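PDB 3MSZ: glutaredoxin 1 from Francisella tularensis subsp. tularensis, which probably works as a thiol-disulfide oxidoreductase that reduces protein disulfides, drawing on glutathione as other glutaredoxins do. Local coordinates for residues K7-N12 / S43-E48; W19-F24 / I29-T34. All coordinates share one frame; numbering follows the deposited sequence. Where two conformers were deposited one is given.

Contact 1. Residues K7-N12 / S43-E48; sequences KIYTRN and SKFYDE. With CAC (cacodylate ion), chain C.
Between residues 7-12 and 43-48, Tyr9 and Phe45 are the pair in contact, meeting ring against ring. Phe45 reaches the strand with its far rim: CE1 lies 3.3 Å above the plane of the Tyr9 ring, offset toward the ring's rim, and Phe45 CZ approaches Tyr9 CG to 3.4 Å. The planes are inclined at 37° with centroids 4.4 Å apart, an oblique pairing. Phe45 extends from the helix because its CG stands opposite the backbone N (chi1 168°), which carries the ring out toward the strand. On Tyr9 the hydroxyl is tied down within the strand, Lys7 NZ donating to Tyr9 OH at 3.0 Å, and this bond probably helps to fix the orientation of the ring that Phe45 covers on one face. Beyond the strand, Arg11 grips a cacodylate ion, probably from the crystallisation liquor: NE and NH1 both donate to its O1, at 3.0 and 2.8 Å, in the plane of the guanidinium. Val62 N holds the same ion. Phe45 also packs on Ile36 and Ile59, and Tyr9 on Thr34, so helix 39-50 leans on one side of the sheet of this thioredoxin-type fold; Ile8 touches Lys21 and Phe24 of helix 15-26 on the other.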
ATOM      1  N   LYS A   7       4.362   4.576  -1.895  1.00 25.19           N
ATOM      2  CA  LYS A   7       4.165   3.549  -2.898  1.00 25.63           C
ATOM      3  C   LYS A   7       2.974   2.678  -2.505  1.00 25.92           C
ATOM      4  O   LYS A   7       2.867   2.213  -1.361  1.00 28.10           O
ATOM      5  CB  LYS A   7       5.435   2.692  -2.996  1.00 35.01           C
ATOM      6  CG  LYS A   7       5.354   1.580  -4.019  1.00 42.71           C
ATOM      7  CD  LYS A   7       5.359   2.141  -5.430  1.00 56.06           C
ATOM      8  CE  LYS A   7       5.435   1.044  -6.474  1.00 59.10           C
ATOM      9  NZ  LYS A   7       6.764   0.365  -6.473  1.00 59.31           N
ATOM     10  N   ILE A   8       2.065   2.471  -3.455  0.69 24.43           N
ATOM     11  CA  ILE A   8       0.904   1.618  -3.242  0.69 21.80           C
ATOM     12  C   ILE A   8       0.798   0.531  -4.303  0.69 23.81           C
ATOM     13  O   ILE A   8       0.811   0.812  -5.510  0.69 24.06           O
ATOM     14  CB  ILE A   8      -0.435   2.394  -3.296  0.69 18.58           C
ATOM     15  CG1 ILE A   8      -0.303   3.755  -2.589  0.69 24.83           C
ATOM     16  CG2 ILE A   8      -1.533   1.558  -2.639  0.69 16.25           C
ATOM     17  CD1 ILE A   8      -1.623   4.560  -2.521  0.69 23.65           C
ATOM     18  N   TYR A   9       0.655  -0.705  -3.837  1.00 22.36           N
ATOM     19  CA  TYR A   9       0.448  -1.832  -4.706  1.00 21.08           C
ATOM     20  C   TYR A   9      -1.024  -2.192  -4.689  1.00 22.41           C
ATOM     21  O   TYR A   9      -1.609  -2.372  -3.615  1.00 21.06           O
ATOM     22  CB  TYR A   9       1.304  -3.005  -4.216  1.00 21.71           C
ATOM     23  CG  TYR A   9       2.791  -2.749  -4.378  1.00 28.41           C
ATOM     24  CD1 TYR A   9       3.434  -3.067  -5.569  1.00 32.00           C
ATOM     25  CD2 TYR A   9       3.554  -2.225  -3.334  1.00 33.45           C
ATOM     26  CE1 TYR A   9       4.801  -2.851  -5.729  1.00 33.19           C
ATOM     27  CE2 TYR A   9       4.940  -1.994  -3.485  1.00 31.84           C
ATOM     28  CZ  TYR A   9       5.545  -2.329  -4.689  1.00 35.29           C
ATOM     29  OH  TYR A   9       6.898  -2.119  -4.887  1.00 38.16           O
ATOM     30  N   THR A  10      -1.607  -2.326  -5.884  1.00 17.09           N
ATOM     31  CA  THR A  10      -3.033  -2.468  -6.017  1.00 13.53           C
ATOM     32  C   THR A  10      -3.412  -3.443  -7.128  1.00 21.64           C
ATOM     33  O   THR A  10      -2.555  -3.989  -7.823  1.00 23.29           O
ATOM     34  CB  THR A  10      -3.691  -1.101  -6.378  1.00 21.96           C
ATOM     35  OG1 THR A  10      -3.237  -0.709  -7.670  1.00 27.13           O
ATOM     36  CG2 THR A  10      -3.277  -0.017  -5.385  1.00 21.58           C
ATOM     37  N   ARG A  11      -4.715  -3.676  -7.253  1.00 24.76           N
ATOM     38  CA  ARG A  11      -5.281  -4.328  -8.423  1.00 25.61           C
ATOM     39  C   ARG A  11      -6.578  -3.563  -8.768  1.00 29.77           C
ATOM     40  O   ARG A  11      -7.142  -2.825  -7.914  1.00 25.62           O
ATOM     41  CB  ARG A  11      -5.551  -5.811  -8.134  1.00 21.32           C
ATOM     42  CG  ARG A  11      -6.804  -6.048  -7.258  1.00 23.02           C
ATOM     43  CD  ARG A  11      -7.000  -7.550  -6.996  1.00 23.65           C
ATOM     44  NE  ARG A  11      -8.134  -7.815  -6.098  1.00 25.80           N
ATOM     45  CZ  ARG A  11      -9.424  -7.745  -6.450  1.00 26.90           C
ATOM     46  NH1 ARG A  11     -10.367  -8.029  -5.565  1.00 30.12           N
ATOM     47  NH2 ARG A  11      -9.779  -7.412  -7.691  1.00 27.76           N
ATOM     48  N   ASN A  12      -7.034  -3.691 -10.012  1.00 30.17           N
ATOM     49  CA  ASN A  12      -8.356  -3.152 -10.397  1.00 27.48           C
ATOM     50  C   ASN A  12      -9.482  -4.018  -9.814  1.00 24.01           C
ATOM     51  O   ASN A  12      -9.320  -5.233  -9.658  1.00 23.20           O
ATOM     52  CB  ASN A  12      -8.481  -3.082 -11.928  1.00 34.24           C
ATOM     53  CG  ASN A  12      -7.464  -2.138 -12.554  1.00 35.73           C
ATOM     54  OD1 ASN A  12      -7.469  -0.941 -12.271  1.00 38.27           O
ATOM     55  ND2 ASN A  12      -6.582  -2.677 -13.398  1.00 30.87           N
ATOM     56  N   SER A  43       0.765 -13.267  -6.612  1.00 25.62           N
ATOM     57  CA  SER A  43       1.313 -14.239  -5.661  1.00 27.97           C
ATOM     58  C   SER A  43       2.829 -14.219  -5.698  1.00 23.80           C
ATOM     59  O   SER A  43       3.472 -14.479  -4.695  1.00 24.06           O
ATOM     60  CB  SER A  43       0.776 -15.652  -5.883  1.00 35.84           C
ATOM     61  OG  SER A  43       0.856 -15.994  -7.229  1.00 42.75           O
ATOM     62  N   LYS A  44       3.387 -13.897  -6.864  1.00 26.43           N
ATOM     63  CA  LYS A  44       4.825 -13.754  -7.010  1.00 30.25           C
ATOM     64  C   LYS A  44       5.317 -12.525  -6.234  1.00 27.60           C
ATOM     65  O   LYS A  44       6.349 -12.555  -5.583  1.00 22.28           O
ATOM     66  CB  LYS A  44       5.202 -13.630  -8.489  1.00 34.20           C
ATOM     67  CG  LYS A  44       6.718 -13.691  -8.767  1.00 50.62           C
ATOM     68  CD  LYS A  44       7.084 -13.263 -10.207  1.00 59.96           C
ATOM     69  CE  LYS A  44       8.593 -13.403 -10.493  1.00 65.75           C
ATOM     70  NZ  LYS A  44       8.986 -12.999 -11.894  1.00 68.13           N
ATOM     71  N   PHE A  45       4.595 -11.428  -6.360  1.00 24.20           N
ATOM     72  CA  PHE A  45       4.849 -10.251  -5.559  1.00 24.12           C
ATOM     73  C   PHE A  45       4.729 -10.541  -4.033  1.00 22.50           C
ATOM     74  O   PHE A  45       5.601 -10.166  -3.253  1.00 22.73           O
ATOM     75  CB  PHE A  45       3.852  -9.172  -5.990  1.00 27.27           C
ATOM     76  CG  PHE A  45       3.796  -8.003  -5.067  1.00 29.53           C
ATOM     77  CD1 PHE A  45       4.772  -7.024  -5.117  1.00 30.27           C
ATOM     78  CD2 PHE A  45       2.766  -7.881  -4.156  1.00 31.38           C
ATOM     79  CE1 PHE A  45       4.728  -5.950  -4.260  1.00 36.95           C
ATOM     80  CE2 PHE A  45       2.708  -6.796  -3.305  1.00 34.00           C
ATOM     81  CZ  PHE A  45       3.692  -5.830  -3.355  1.00 33.05           C
ATOM     82  N   TYR A  46       3.665 -11.220  -3.606  1.00 18.23           N
ATOM     83  CA  TYR A  46       3.547 -11.591  -2.197  1.00 20.28           C
ATOM     84  C   TYR A  46       4.761 -12.373  -1.710  1.00 26.69           C
ATOM     85  O   TYR A  46       5.359 -12.050  -0.662  1.00 22.69           O
ATOM     86  CB  TYR A  46       2.276 -12.410  -1.914  1.00 23.79           C
ATOM     87  CG  TYR A  46       0.961 -11.677  -2.184  1.00 19.93           C
ATOM     88  CD1 TYR A  46       0.874 -10.304  -2.027  1.00 24.40           C
ATOM     89  CD2 TYR A  46      -0.181 -12.374  -2.615  1.00 23.35           C
ATOM     90  CE1 TYR A  46      -0.314  -9.613  -2.288  1.00 30.57           C
ATOM     91  CE2 TYR A  46      -1.388 -11.699  -2.870  1.00 24.21           C
ATOM     92  CZ  TYR A  46      -1.442 -10.315  -2.698  1.00 33.18           C
ATOM     93  OH  TYR A  46      -2.608  -9.614  -2.929  1.00 34.99           O
ATOM     94  N   ASP A  47       5.129 -13.402  -2.458  0.53 25.71           N
ATOM     95  CA  ASP A  47       6.196 -14.286  -2.003  0.53 27.26           C
ATOM     96  C   ASP A  47       7.531 -13.526  -1.974  0.53 27.49           C
ATOM     97  O   ASP A  47       8.320 -13.653  -1.028  0.53 26.74           O
ATOM     98  CB  ASP A  47       6.255 -15.547  -2.882  0.53 32.84           C
ATOM     99  CG  ASP A  47       4.975 -16.403  -2.793  0.53 40.33           C
ATOM    100  OD1 ASP A  47       3.941 -15.947  -2.232  0.53 38.45           O
ATOM    101  OD2 ASP A  47       5.006 -17.550  -3.298  0.53 46.19           O
ATOM    102  N   GLU A  48       7.761 -12.698  -2.992  1.00 26.41           N
ATOM    103  CA  GLU A  48       8.921 -11.842  -3.036  1.00 29.71           C
ATOM    104  C   GLU A  48       8.986 -10.880  -1.834  1.00 28.01           C
ATOM    105  O   GLU A  48       9.970 -10.838  -1.129  1.00 26.02           O
ATOM    106  CB  GLU A  48       8.893 -11.033  -4.305  1.00 38.38           C
ATOM    107  CG  GLU A  48       9.195 -11.839  -5.525  1.00 53.10           C
ATOM    108  CD  GLU A  48       9.336 -10.964  -6.766  1.00 63.89           C
ATOM    109  OE1 GLU A  48       8.787  -9.829  -6.765  1.00 66.30           O
ATOM    110  OE2 GLU A  48       9.997 -11.419  -7.730  1.00 66.38           O
TER
HETATM  111 AS   CAC C  91      -7.547  -9.577  -2.881  1.00161.33          AS
HETATM  112  O1  CAC C  91      -8.865  -8.502  -3.234  1.00 83.18           O
HETATM  113  O2  CAC C  91      -6.503  -8.689  -1.835  1.00 35.09           O
HETATM  114  C1  CAC C  91      -8.195 -11.191  -1.966  1.00 85.65           C
HETATM  115  C2  CAC C  91      -6.570 -10.054  -4.507  1.00 72.72           C

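Contact 2. Residues W19-F24 / I29-T34; sequences WAKQWF and IAFDET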
ATOM      1  N   TRP A  19     -10.144   3.050  -1.731  1.00 18.14           N
ATOM      2  CA  TRP A  19     -10.238   3.822  -0.484  1.00 21.84           C
ATOM      3  C   TRP A  19      -8.870   4.349  -0.064  1.00 22.35           C
ATOM      4  O   TRP A  19      -8.756   5.443   0.462  1.00 19.92           O
ATOM      5  CB  TRP A  19     -10.844   3.023   0.676  1.00 20.40           C
ATOM      6  CG  TRP A  19     -12.165   2.398   0.356  1.00 23.07           C
ATOM      7  CD1 TRP A  19     -12.619   1.180   0.787  1.00 23.02           C
ATOM      8  CD2 TRP A  19     -13.190   2.934  -0.494  1.00 19.99           C
ATOM      9  NE1 TRP A  19     -13.873   0.928   0.260  1.00 22.05           N
ATOM     10  CE2 TRP A  19     -14.254   2.004  -0.507  1.00 25.88           C
ATOM     11  CE3 TRP A  19     -13.337   4.135  -1.212  1.00 18.73           C
ATOM     12  CZ2 TRP A  19     -15.435   2.218  -1.238  1.00 29.39           C
ATOM     13  CZ3 TRP A  19     -14.517   4.342  -1.933  1.00 23.83           C
ATOM     14  CH2 TRP A  19     -15.534   3.381  -1.949  1.00 24.12           C
ATOM     15  N   ALA A  20      -7.838   3.562  -0.281  1.00 15.97           N
ATOM     16  CA  ALA A  20      -6.502   3.980   0.120  1.00 20.61           C
ATOM     17  C   ALA A  20      -6.031   5.147  -0.717  1.00 22.66           C
ATOM     18  O   ALA A  20      -5.490   6.146  -0.192  1.00 21.95           O
ATOM     19  CB  ALA A  20      -5.493   2.769  -0.007  1.00 20.51           C
ATOM     20  N   LYS A  21      -6.172   5.013  -2.033  1.00 24.76           N
ATOM     21  CA  LYS A  21      -5.780   6.094  -2.970  1.00 25.90           C
ATOM     22  C   LYS A  21      -6.575   7.365  -2.701  1.00 25.86           C
ATOM     23  O   LYS A  21      -6.027   8.465  -2.671  1.00 28.60           O
ATOM     24  CB  LYS A  21      -5.981   5.651  -4.416  1.00 26.95           C
ATOM     25  CG  LYS A  21      -5.006   4.556  -4.835  1.00 28.05           C
ATOM     26  CD  LYS A  21      -5.142   4.192  -6.312  1.00 29.25           C
ATOM     27  CE  LYS A  21      -6.257   3.169  -6.510  1.00 33.43           C
ATOM     28  NZ  LYS A  21      -6.397   2.763  -7.947  1.00 38.02           N
ATOM     29  N   GLN A  22      -7.881   7.201  -2.525  1.00 23.11           N
ATOM     30  CA  GLN A  22      -8.752   8.326  -2.221  1.00 22.22           C
ATOM     31  C   GLN A  22      -8.295   9.071  -0.974  1.00 23.74           C
ATOM     32  O   GLN A  22      -8.356  10.303  -0.918  1.00 22.45           O
ATOM     33  CB  GLN A  22     -10.169   7.817  -1.993  1.00 21.14           C
ATOM     34  CG  GLN A  22     -11.120   8.900  -1.604  1.00 26.38           C
ATOM     35  CD  GLN A  22     -12.545   8.361  -1.406  1.00 30.66           C
ATOM     36  OE1 GLN A  22     -13.419   8.566  -2.242  1.00 34.37           O
ATOM     37  NE2 GLN A  22     -12.760   7.660  -0.305  1.00 21.39           N
ATOM     38  N   TRP A  23      -7.831   8.328   0.030  1.00 20.62           N
ATOM     39  CA  TRP A  23      -7.331   8.970   1.240  1.00 25.74           C
ATOM     40  C   TRP A  23      -6.122   9.872   0.939  1.00 24.79           C
ATOM     41  O   TRP A  23      -6.031  11.011   1.418  1.00 22.54           O
ATOM     42  CB  TRP A  23      -6.963   7.932   2.314  1.00 28.52           C
ATOM     43  CG  TRP A  23      -6.619   8.574   3.642  1.00 31.54           C
ATOM     44  CD1 TRP A  23      -7.503   8.922   4.644  1.00 37.24           C
ATOM     45  CD2 TRP A  23      -5.319   8.992   4.096  1.00 27.98           C
ATOM     46  NE1 TRP A  23      -6.825   9.512   5.688  1.00 38.29           N
ATOM     47  CE2 TRP A  23      -5.486   9.561   5.389  1.00 35.18           C
ATOM     48  CE3 TRP A  23      -4.037   8.940   3.546  1.00 25.12           C
ATOM     49  CZ2 TRP A  23      -4.405  10.064   6.148  1.00 31.15           C
ATOM     50  CZ3 TRP A  23      -2.952   9.451   4.306  1.00 36.45           C
ATOM     51  CH2 TRP A  23      -3.156  10.011   5.587  1.00 34.15           C
ATOM     52  N   PHE A  24      -5.173   9.350   0.177  1.00 24.21           N
ATOM     53  CA  PHE A  24      -3.993  10.130  -0.184  1.00 29.58           C
ATOM     54  C   PHE A  24      -4.389  11.349  -1.012  1.00 29.24           C
ATOM     55  O   PHE A  24      -3.913  12.460  -0.757  1.00 26.26           O
ATOM     56  CB  PHE A  24      -2.970   9.256  -0.918  1.00 28.23           C
ATOM     57  CG  PHE A  24      -2.243   8.305   0.005  1.00 27.12           C
ATOM     58  CD1 PHE A  24      -1.351   8.797   0.959  1.00 28.46           C
ATOM     59  CD2 PHE A  24      -2.466   6.942  -0.058  1.00 29.81           C
ATOM     60  CE1 PHE A  24      -0.689   7.939   1.847  1.00 31.16           C
ATOM     61  CE2 PHE A  24      -1.794   6.069   0.807  1.00 31.04           C
ATOM     62  CZ  PHE A  24      -0.909   6.579   1.769  1.00 27.43           C
ATOM     63  N   ILE A  29      -1.674  14.134  -1.216  1.00 29.17           N
ATOM     64  CA  ILE A  29      -0.417  13.408  -1.100  1.00 32.30           C
ATOM     65  C   ILE A  29      -0.227  12.591  -2.376  1.00 31.51           C
ATOM     66  O   ILE A  29      -1.057  11.749  -2.708  1.00 29.38           O
ATOM     67  CB  ILE A  29      -0.416  12.520   0.167  1.00 32.86           C
ATOM     68  CG1 ILE A  29      -0.462  13.408   1.412  1.00 33.30           C
ATOM     69  CG2 ILE A  29       0.804  11.563   0.190  1.00 34.95           C
ATOM     70  CD1 ILE A  29      -0.647  12.632   2.703  1.00 40.85           C
ATOM     71  N   ALA A  30       0.836  12.879  -3.120  1.00 30.53           N
ATOM     72  CA  ALA A  30       1.121  12.128  -4.341  1.00 37.28           C
ATOM     73  C   ALA A  30       1.619  10.734  -4.004  1.00 30.07           C
ATOM     74  O   ALA A  30       2.154  10.506  -2.939  1.00 32.37           O
ATOM     75  CB  ALA A  30       2.162  12.859  -5.198  1.00 40.11           C
ATOM     76  N   PHE A  31       1.443   9.796  -4.919  1.00 33.34           N
ATOM     77  CA  PHE A  31       1.868   8.424  -4.668  1.00 32.81           C
ATOM     78  C   PHE A  31       2.146   7.771  -6.007  1.00 32.52           C
ATOM     79  O   PHE A  31       1.627   8.217  -7.040  1.00 30.85           O
ATOM     80  CB  PHE A  31       0.784   7.632  -3.917  1.00 29.92           C
ATOM     81  CG  PHE A  31      -0.559   7.596  -4.627  1.00 30.60           C
ATOM     82  CD1 PHE A  31      -1.553   8.533  -4.327  1.00 31.69           C
ATOM     83  CD2 PHE A  31      -0.818   6.648  -5.614  1.00 25.80           C
ATOM     84  CE1 PHE A  31      -2.788   8.503  -4.990  1.00 31.41           C
ATOM     85  CE2 PHE A  31      -2.058   6.615  -6.293  1.00 23.88           C
ATOM     86  CZ  PHE A  31      -3.040   7.534  -5.977  1.00 31.22           C
ATOM     87  N   ASP A  32       2.976   6.735  -5.973  1.00 25.49           N
ATOM     88  CA  ASP A  32       3.221   5.882  -7.122  1.00 37.29           C
ATOM     89  C   ASP A  32       2.467   4.567  -6.941  1.00 34.75           C
ATOM     90  O   ASP A  32       2.625   3.855  -5.926  1.00 31.53           O
ATOM     91  CB  ASP A  32       4.718   5.594  -7.288  1.00 51.21           C
ATOM     92  CG  ASP A  32       5.011   4.740  -8.521  1.00 66.61           C
ATOM     93  OD1 ASP A  32       4.750   5.215  -9.655  1.00 70.54           O
ATOM     94  OD2 ASP A  32       5.490   3.592  -8.360  1.00 72.88           O
ATOM     95  N   GLU A  33       1.642   4.251  -7.929  1.00 30.95           N
ATOM     96  CA  GLU A  33       0.832   3.052  -7.877  1.00 26.91           C
ATOM     97  C   GLU A  33       1.438   1.995  -8.794  1.00 26.49           C
ATOM     98  O   GLU A  33       1.764   2.267  -9.959  1.00 28.30           O
ATOM     99  CB  GLU A  33      -0.613   3.353  -8.315  1.00 26.14           C
ATOM    100  CG  GLU A  33      -1.558   2.136  -8.205  1.00 30.36           C
ATOM    101  CD  GLU A  33      -2.979   2.426  -8.741  1.00 37.77           C
ATOM    102  OE1 GLU A  33      -3.124   3.400  -9.495  1.00 42.39           O
ATOM    103  OE2 GLU A  33      -3.953   1.680  -8.429  1.00 35.45           O
ATOM    104  N   THR A  34       1.554   0.781  -8.276  1.00 23.43           N
ATOM    105  CA  THR A  34       1.859  -0.382  -9.106  1.00 28.01           C
ATOM    106  C   THR A  34       0.653  -1.314  -9.124  1.00 29.89           C
ATOM    107  O   THR A  34       0.251  -1.817  -8.070  1.00 24.80           O
ATOM    108  CB  THR A  34       3.043  -1.117  -8.524  1.00 30.56           C
ATOM    109  OG1 THR A  34       4.178  -0.257  -8.608  1.00 37.89           O
ATOM    110  CG2 THR A  34       3.329  -2.413  -9.275  1.00 34.50           C
TER
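The backbones come closest where helix 15-26 gives way to the chain leading into strand 32-35: Ile29 N donates to Phe24 O at 2.8 Å, nearly straight at 165°, with the donor above the carbonyl plane. This is the return half of the beta-alpha-beta unit formed by strand 6-10, helix 15-26 and strand 32-35, part of the thioredoxin-type fold of glutaredoxins. Next to that bond, Ile29 sets its CG2 methyl 3.6 Å from Phe24 CD1, the two side chains crossing obliquely, and its CD1 reaches more loosely toward the six-membered ring of Trp23. Trp23 in turn sets CE3 over one face of the Phe24 ring, near its rim. Phe31 packs against the helix between Phe24 and, one turn earlier, Lys21. With CG between the backbone N and the carbonyl carbon, its ring comes up to the helix, where CD1 meets Phe24 CB and CZ lies 3.7 Å from Lys21 CG. The Lys21 and Phe31 side chains cross at about a right angle; Lys21 then bends at CG-CD (chi3 -84°) to take its amino group to Glu33. Phe24 also touches Ile8 and Phe31 touches Val6, both of strand 6-10, which links this apolar layer to the sheet. Glu33, its chain extended, turns a carboxylate oxygen toward the helix that serves two donors: Thr10 OG1 is hydrogen-bonded to OE2, and Lys21 NZ forms a salt bridge to it at 2.7 Å, arriving on the syn side and 33° out of the carboxylate plane.

Overall arrangement
From the N terminus, the chain runs through strand 6-10 and the residues just after it; residues 7-12 meet helix 39-50 only later in the sequence, so contact 1 closes the longer loop. Within that loop the chain runs through helix 15-26 and turns back into strand 32-35, and contact 2 closes this much shorter loop; the two are nested and do not cross. Their centres lie about 15 Å apart, but strands 6-10 and 32-35, adjacent and parallel in the sheet, join them directly, as through Ile8 O with Thr34 N. Together they fasten helix 15-26 and helix 39-50 to the same sheet.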